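Local coordinates for protein gamma-glutamyltranspeptidase (PDB 5HFT) that converts oxamate to oxalate in the uric acid degradation pathway and belongs to the gamma-glutamyltransferase family, at residues 151-163 with 213-225. Numbering follows the deposited sequence.
Sequences VARLLADAIGYAE and GTLRMLASDGLDS
With CG beside its backbone N (chi1 -82°) and a bend at chi3, the side chain of Arg216 runs past Ile159 to meet Glu163, whose own chain is folded at chi2 and comes in roughly perpendicular to it. The resulting salt bridge rests on a single carboxylate oxygen: Glu163 OE2 lies 2.7 Å from Arg216 NH1 and 2.6 Å from Arg216 NH2, both hydrogen bonds well bent and the second weak. OE2 sits near the guanidinium plane, at its edge, yet NH1 reaches it from above the carboxylate plane; the two flat groups are turned 67° apart. Away from this charged pair the interface becomes apolar. Ile159 and Leu215 lie alongside with their chains pointing opposite ways, Ile159 CG1 3.5 Å from Leu215 CB, while CG2 and CD1 of Ile159 both lie against Arg216 CG. Leu215 CD1 rests on Ala158 CB at 3.8 Å. Leu155 sends CD1 across Leu218 CB, at 3.8 Å, and on toward Ala219 and Leu223. The backbones come nearest at Ala152 and Ala219, CA to CA 4.6 Å, consistent with their small side chains. After Gly222, with its positive phi, a type I beta turn through Ser225 lets Leu223 offer CD2 to Val151 CG2 at 3.4 Å. Leu155 and Ala158 also touch Ala65 of helix 56-70, and Leu223 meets Leu138 of helix 130-144. Helices 156-163 and 213-221 cross at -156°, and helix 151-154, Leu155 and the turn extend their packing: a worked example of near-antiparallel helices joined through an apolar middle with an ion pair at one end.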
loop_
_atom_site.group_PDB
_atom_site.type_symbol
_atom_site.label_atom_id
_atom_site.label_comp_id
_atom_site.label_asym_id
_atom_site.label_seq_id
_atom_site.Cartn_x
_atom_site.Cartn_y
_atom_site.Cartn_z
ATOM N N VAL A 151 10.842 -18.808 -5.260
ATOM C CA VAL A 151 9.850 -18.263 -4.331
ATOM C C VAL A 151 10.261 -18.508 -2.879
ATOM O O VAL A 151 10.168 -17.608 -2.032
ATOM C CB VAL A 151 8.458 -18.857 -4.640
ATOM C CG1 VAL A 151 8.511 -20.384 -4.654
ATOM C CG2 VAL A 151 7.434 -18.409 -3.621
ATOM N N ALA A 152 10.763 -19.717 -2.578
ATOM C CA ALA A 152 11.202 -20.060 -1.224
ATOM C C ALA A 152 12.265 -19.102 -0.716
ATOM O O ALA A 152 12.446 -18.963 0.499
ATOM C CB ALA A 152 11.721 -21.500 -1.177
ATOM N N ARG A 153 12.994 -18.466 -1.624
ATOM C CA ARG A 153 13.932 -17.423 -1.237
ATOM C C ARG A 153 13.206 -16.114 -0.921
ATOM O O ARG A 153 13.536 -15.450 0.072
ATOM C CB ARG A 153 14.967 -17.214 -2.344
ATOM C CG ARG A 153 15.978 -16.151 -2.018
ATOM C CD ARG A 153 16.728 -16.509 -0.755
ATOM N NE ARG A 153 17.356 -15.338 -0.149
ATOM C CZ ARG A 153 16.769 -14.580 0.774
ATOM N NH1 ARG A 153 15.546 -14.877 1.189
ATOM N NH2 ARG A 153 17.397 -13.528 1.293
ATOM N N LEU A 154 12.188 -15.746 -1.718
ATOM C CA LEU A 154 11.513 -14.468 -1.501
ATOM C C LEU A 154 10.779 -14.405 -0.158
ATOM O O LEU A 154 10.613 -13.315 0.400
ATOM C CB LEU A 154 10.540 -14.200 -2.637
ATOM C CG LEU A 154 11.099 -14.252 -4.060
ATOM C CD1 LEU A 154 10.028 -13.780 -5.021
ATOM C CD2 LEU A 154 12.367 -13.415 -4.212
ATOM N N LEU A 155 10.307 -15.544 0.362
ATOM C CA LEU A 155 9.588 -15.591 1.630
ATOM C C LEU A 155 10.465 -15.975 2.807
ATOM O O LEU A 155 9.967 -16.029 3.930
ATOM C CB LEU A 155 8.425 -16.579 1.564
ATOM C CG LEU A 155 7.465 -16.378 0.413
ATOM C CD1 LEU A 155 6.497 -17.550 0.420
ATOM C CD2 LEU A 155 6.783 -15.039 0.566
ATOM N N ALA A 156 11.742 -16.261 2.574
ATOM C CA ALA A 156 12.585 -16.797 3.632
ATOM C C ALA A 156 12.574 -15.893 4.862
ATOM O O ALA A 156 12.356 -16.366 5.987
ATOM C CB ALA A 156 13.999 -17.023 3.107
ATOM N N ASP A 157 12.840 -14.597 4.682
ATOM C CA ASP A 157 12.866 -13.716 5.848
ATOM C C ASP A 157 11.506 -13.667 6.533
ATOM O O ASP A 157 11.429 -13.716 7.765
ATOM C CB ASP A 157 13.280 -12.301 5.468
ATOM C CG ASP A 157 14.625 -12.235 4.834
ATOM O OD1 ASP A 157 15.234 -13.291 4.584
ATOM O OD2 ASP A 157 15.085 -11.102 4.603
ATOM N N ALA A 158 10.420 -13.609 5.749
ATOM C CA ALA A 158 9.076 -13.549 6.327
ATOM C C ALA A 158 8.782 -14.763 7.195
ATOM O O ALA A 158 8.208 -14.633 8.286
ATOM C CB ALA A 158 8.019 -13.456 5.220
ATOM N N ILE A 159 9.152 -15.950 6.717
ATOM C CA ILE A 159 8.942 -17.176 7.476
ATOM C C ILE A 159 9.668 -17.119 8.818
ATOM O O ILE A 159 9.061 -17.293 9.881
ATOM C CB ILE A 159 9.388 -18.384 6.638
ATOM C CG1 ILE A 159 8.343 -18.669 5.556
ATOM C CG2 ILE A 159 9.655 -19.584 7.539
ATOM C CD1 ILE A 159 8.800 -19.620 4.511
ATOM N N GLY A 160 10.976 -16.857 8.784
ATOM C CA GLY A 160 11.789 -16.880 9.990
ATOM C C GLY A 160 11.397 -15.846 11.028
ATOM O O GLY A 160 11.545 -16.087 12.228
ATOM N N TYR A 161 10.923 -14.677 10.595
ATOM C CA TYR A 161 10.468 -13.682 11.559
ATOM C C TYR A 161 9.161 -14.104 12.218
ATOM O O TYR A 161 8.830 -13.591 13.292
ATOM C CB TYR A 161 10.281 -12.311 10.892
ATOM C CG TYR A 161 11.561 -11.589 10.527
ATOM C CD1 TYR A 161 12.548 -11.347 11.475
ATOM C CD2 TYR A 161 11.778 -11.149 9.230
ATOM C CE1 TYR A 161 13.723 -10.687 11.139
ATOM C CE2 TYR A 161 12.926 -10.487 8.876
ATOM C CZ TYR A 161 13.906 -10.259 9.832
ATOM O OH TYR A 161 15.065 -9.606 9.465
ATOM N N ALA A 162 8.404 -15.005 11.579
ATOM C CA ALA A 162 7.169 -15.529 12.151
ATOM C C ALA A 162 7.447 -16.600 13.205
ATOM O O ALA A 162 6.901 -16.533 14.311
ATOM C CB ALA A 162 6.265 -16.071 11.035
ATOM N N GLU A 163 8.281 -17.594 12.865
ATOM C CA GLU A 163 8.629 -18.666 13.800
ATOM C C GLU A 163 9.465 -18.151 14.963
ATOM O O GLU A 163 9.308 -18.588 16.108
ATOM C CB GLU A 163 9.440 -19.752 13.092
ATOM C CG GLU A 163 8.697 -20.613 12.117
ATOM C CD GLU A 163 7.997 -21.795 12.768
ATOM O OE1 GLU A 163 7.048 -21.591 13.569
ATOM O OE2 GLU A 163 8.394 -22.941 12.465
ATOM N N GLY A 213 3.480 -21.471 9.248
ATOM C CA GLY A 213 2.974 -22.590 8.466
ATOM C C GLY A 213 2.296 -22.136 7.183
ATOM O O GLY A 213 2.424 -22.777 6.136
ATOM N N THR A 214 1.555 -21.031 7.250
ATOM C CA THR A 214 0.969 -20.476 6.038
ATOM C C THR A 214 2.052 -20.068 5.043
ATOM O O THR A 214 2.021 -20.469 3.873
ATOM C CB THR A 214 0.087 -19.283 6.391
ATOM O OG1 THR A 214 -0.944 -19.710 7.293
ATOM C CG2 THR A 214 -0.531 -18.693 5.132
ATOM N N LEU A 215 3.026 -19.272 5.496
ATOM C CA LEU A 215 4.092 -18.839 4.603
ATOM C C LEU A 215 4.919 -20.021 4.114
ATOM O O LEU A 215 5.395 -20.017 2.976
ATOM C CB LEU A 215 4.968 -17.800 5.302
ATOM C CG LEU A 215 4.350 -16.413 5.504
ATOM C CD1 LEU A 215 5.160 -15.577 6.488
ATOM C CD2 LEU A 215 4.225 -15.673 4.189
ATOM N N ARG A 216 5.111 -21.038 4.951
ATOM C CA ARG A 216 5.817 -22.229 4.486
ATOM C C ARG A 216 5.020 -22.986 3.433
ATOM O O ARG A 216 5.618 -23.594 2.535
ATOM C CB ARG A 216 6.168 -23.144 5.654
ATOM C CG ARG A 216 7.418 -22.716 6.374
ATOM C CD ARG A 216 7.940 -23.828 7.233
ATOM N NE ARG A 216 7.124 -23.914 8.426
ATOM C CZ ARG A 216 7.506 -23.466 9.614
ATOM N NH1 ARG A 216 8.711 -22.914 9.748
ATOM N NH2 ARG A 216 6.677 -23.573 10.652
ATOM N N MET A 217 3.681 -22.987 3.538
ATOM C CA MET A 217 2.851 -23.566 2.481
ATOM C C MET A 217 3.013 -22.802 1.170
ATOM O O MET A 217 3.167 -23.414 0.105
ATOM C CB MET A 217 1.383 -23.590 2.899
ATOM C CG MET A 217 1.015 -24.724 3.843
ATOM S SD MET A 217 -0.763 -24.805 4.187
ATOM C CE MET A 217 -1.366 -25.693 2.748
ATOM N N LEU A 218 3.000 -21.464 1.229
ATOM C CA LEU A 218 3.191 -20.670 0.016
ATOM C C LEU A 218 4.512 -20.998 -0.661
ATOM O O LEU A 218 4.595 -21.005 -1.894
ATOM C CB LEU A 218 3.112 -19.178 0.332
ATOM C CG LEU A 218 1.718 -18.671 0.710
ATOM C CD1 LEU A 218 1.708 -17.169 0.963
ATOM C CD2 LEU A 218 0.702 -19.055 -0.365
ATOM N N ALA A 219 5.555 -21.285 0.131
ATOM C CA ALA A 219 6.880 -21.549 -0.430
ATOM C C ALA A 219 6.961 -22.932 -1.068
ATOM O O ALA A 219 7.676 -23.118 -2.058
ATOM C CB ALA A 219 7.956 -21.392 0.645
ATOM N N SER A 220 6.275 -23.927 -0.494
ATOM C CA SER A 220 6.330 -25.275 -1.054
ATOM C C SER A 220 5.409 -25.400 -2.253
ATOM O O SER A 220 5.829 -25.886 -3.312
ATOM C CB SER A 220 5.926 -26.318 -0.006
ATOM O OG SER A 220 6.520 -26.067 1.258
ATOM N N ASP A 221 4.145 -24.950 -2.084
ATOM C CA ASP A 221 3.074 -25.018 -3.080
ATOM C C ASP A 221 3.098 -23.902 -4.111
ATOM O O ASP A 221 2.547 -24.095 -5.194
ATOM C CB ASP A 221 1.691 -24.955 -2.413
ATOM C CG ASP A 221 1.326 -26.215 -1.657
ATOM O OD1 ASP A 221 1.819 -27.292 -2.048
ATOM O OD2 ASP A 221 0.519 -26.121 -0.698
ATOM N N GLY A 222 3.673 -22.745 -3.806
ATOM C CA GLY A 222 3.587 -21.626 -4.730
ATOM C C GLY A 222 2.576 -20.575 -4.291
ATOM O O GLY A 222 1.575 -20.867 -3.625
ATOM N N LEU A 223 2.849 -19.317 -4.662
ATOM C CA LEU A 223 2.008 -18.216 -4.204
ATOM C C LEU A 223 0.563 -18.397 -4.631
ATOM O O LEU A 223 -0.356 -18.020 -3.900
ATOM C CB LEU A 223 2.528 -16.869 -4.705
ATOM C CG LEU A 223 3.898 -16.295 -4.312
ATOM C CD1 LEU A 223 4.243 -16.593 -2.844
ATOM C CD2 LEU A 223 5.006 -16.746 -5.277
ATOM N N ASP A 224 0.337 -18.921 -5.830
ATOM C CA ASP A 224 -1.041 -18.990 -6.294
ATOM C C ASP A 224 -1.852 -20.049 -5.562
ATOM O O ASP A 224 -3.089 -20.019 -5.637
ATOM C CB ASP A 224 -1.090 -19.194 -7.813
ATOM C CG ASP A 224 -2.340 -18.590 -8.425
ATOM O OD1 ASP A 224 -2.622 -17.404 -8.134
ATOM O OD2 ASP A 224 -3.041 -19.286 -9.200
ATOM N N SER A 225 -1.200 -20.965 -4.838
ATOM C CA SER A 225 -1.943 -21.946 -4.048
ATOM C C SER A 225 -2.855 -21.282 -3.031
ATOM O O SER A 225 -3.789 -21.918 -2.542
ATOM C CB SER A 225 -0.973 -22.899 -3.355
ATOM O OG SER A 225 -0.330 -22.285 -2.255
#